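Local structure of p450 cytochrome, putative (Rippkaea orientalis, 6Y01) at residues I18-P23 / W47-G52. The protein probably binds the molybdenum cofactor and carries it in this phototrophic bacterium, using a Rossmann-like fold. Residues are numbered along the deposited sequence; the frame is centred on the assembly and turned at random.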
loop_
_atom_site.group_PDB
_atom_site.type_symbol
_atom_site.label_atom_id
_atom_site.label_comp_id
_atom_site.label_asym_id
_atom_site.label_seq_id
_atom_site.Cartn_x
_atom_site.Cartn_y
_atom_site.Cartn_z
ATOM N N ILE D 18 13.873 15.252 -6.519
ATOM C CA ILE D 18 13.206 16.342 -5.786
ATOM C C ILE D 18 11.724 16.159 -5.976
ATOM O O ILE D 18 11.232 16.171 -7.142
ATOM C CB ILE D 18 13.659 17.716 -6.277
ATOM C CG1 ILE D 18 15.186 17.822 -6.318
ATOM C CG2 ILE D 18 13.048 18.805 -5.429
ATOM C CD1 ILE D 18 15.913 17.490 -5.076
ATOM N N GLY D 19 11.002 15.955 -4.865
ATOM C CA GLY D 19 9.563 15.836 -4.914
ATOM C C GLY D 19 8.925 17.190 -4.809
ATOM O O GLY D 19 9.207 17.902 -3.895
ATOM N N VAL D 20 8.073 17.532 -5.751
ATOM C CA VAL D 20 7.320 18.792 -5.721
ATOM C C VAL D 20 5.863 18.441 -5.527
ATOM O O VAL D 20 5.260 17.789 -6.387
ATOM C CB VAL D 20 7.542 19.688 -6.949
ATOM C CG1 VAL D 20 6.656 20.916 -6.850
ATOM C CG2 VAL D 20 9.007 20.050 -7.048
ATOM N N MET D 21 5.326 18.864 -4.386
ATOM C CA MET D 21 3.952 18.624 -3.983
ATOM C C MET D 21 3.250 19.986 -4.009
ATOM O O MET D 21 3.869 21.024 -3.776
ATOM C CB MET D 21 3.891 18.050 -2.520
ATOM C CG MET D 21 4.746 16.834 -2.267
ATOM S SD MET D 21 4.224 15.281 -3.148
ATOM C CE MET D 21 5.682 14.973 -4.140
ATOM N N GLY D 22 1.952 19.993 -4.224
ATOM C CA GLY D 22 1.166 21.206 -4.043
ATOM C C GLY D 22 -0.251 21.008 -4.545
ATOM O O GLY D 22 -0.588 19.971 -5.107
ATOM N N PRO D 23 -1.109 22.008 -4.359
ATOM C CA PRO D 23 -2.508 21.901 -4.746
ATOM C C PRO D 23 -2.749 21.827 -6.243
ATOM O O PRO D 23 -1.873 22.155 -7.062
ATOM C CB PRO D 23 -3.115 23.191 -4.164
ATOM C CG PRO D 23 -1.959 24.135 -3.895
ATOM C CD PRO D 23 -0.777 23.257 -3.667
ATOM N N TRP D 47 18.758 17.304 -12.024
ATOM C CA TRP D 47 18.007 16.542 -10.998
ATOM C C TRP D 47 16.752 15.954 -11.609
ATOM O O TRP D 47 16.263 16.432 -12.629
ATOM C CB TRP D 47 17.695 17.446 -9.824
ATOM C CG TRP D 47 18.896 18.013 -9.145
ATOM C CD1 TRP D 47 20.192 17.607 -9.236
ATOM C CD2 TRP D 47 18.900 19.134 -8.264
ATOM N NE1 TRP D 47 20.999 18.387 -8.444
ATOM C CE2 TRP D 47 20.226 19.333 -7.841
ATOM C CE3 TRP D 47 17.901 19.997 -7.801
ATOM C CZ2 TRP D 47 20.597 20.378 -7.010
ATOM C CZ3 TRP D 47 18.281 21.044 -6.997
ATOM C CH2 TRP D 47 19.606 21.213 -6.583
ATOM N N VAL D 48 16.207 14.941 -10.941
ATOM C CA VAL D 48 14.969 14.295 -11.368
ATOM C C VAL D 48 13.813 14.937 -10.611
ATOM O O VAL D 48 13.940 15.144 -9.356
ATOM C CB VAL D 48 15.064 12.797 -11.138
ATOM C CG1 VAL D 48 13.763 12.111 -11.483
ATOM C CG2 VAL D 48 16.219 12.221 -11.938
ATOM N N LEU D 49 12.704 15.186 -11.277
ATOM C CA LEU D 49 11.491 15.707 -10.639
ATOM C C LEU D 49 10.548 14.563 -10.396
ATOM O O LEU D 49 10.277 13.776 -11.281
ATOM C CB LEU D 49 10.796 16.712 -11.549
ATOM C CG LEU D 49 9.441 17.196 -11.033
ATOM C CD1 LEU D 49 9.607 18.078 -9.849
ATOM C CD2 LEU D 49 8.711 17.946 -12.116
ATOM N N LEU D 50 10.056 14.495 -9.143
ATOM C CA LEU D 50 9.002 13.529 -8.763
ATOM C C LEU D 50 7.770 14.286 -8.336
ATOM O O LEU D 50 7.869 15.242 -7.565
ATOM C CB LEU D 50 9.503 12.578 -7.662
ATOM C CG LEU D 50 8.495 11.509 -7.257
ATOM C CD1 LEU D 50 9.203 10.344 -6.596
ATOM C CD2 LEU D 50 7.557 12.048 -6.151
ATOM N N THR D 51 6.623 13.883 -8.841
ATOM C CA THR D 51 5.327 14.414 -8.366
ATOM C C THR D 51 4.338 13.271 -8.225
ATOM O O THR D 51 4.615 12.131 -8.618
ATOM C CB THR D 51 4.752 15.432 -9.372
ATOM O OG1 THR D 51 4.137 14.754 -10.482
ATOM C CG2 THR D 51 5.716 16.523 -9.827
ATOM N N GLY D 52 3.180 13.598 -7.683
ATOM C CA GLY D 52 2.072 12.651 -7.609
ATOM C C GLY D 52 1.342 12.479 -8.936
ATOM O O GLY D 52 0.294 11.820 -8.996
#
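I18 and V20 bond through their backbones to V48 and L50, pairing strand 17-21 with strand 48-51 in parallel. With helix 29-44 as the crossover, the two form the first beta-alpha-beta unit of the Rossmann-like fold, and the short strand axes diverge by 37°. I18 N reaches V48 O at 2.8 Å, L50 N reaches I18 O, and V20 N closes the set on L50 O at 2.9 Å. L50 O also receives a CA-H...O contact from G19 CA at 3.2 Å. I18, V20 and L49 share the sheet face packed by helices 29-44 and 58-68. Before the second strand starts, W47 sets its indole CE3 3.8 Å from I18 CG1, and I169 of helix 162-176 touches both side chains. On the other face the M21 chain, bent at chi2 (-68°) and chi3, doubles back over G19 to bring its CE methyl to L50 CD2 at 4.0 Å. At the end of the second strand, T51 OG1 hydrogen-bonds to G53 N. Packing is tightest between V20 and L49: with CG anti to the backbone N (chi1 174°), L49 presses CD1 to within 3.5 Å of V20 CG2.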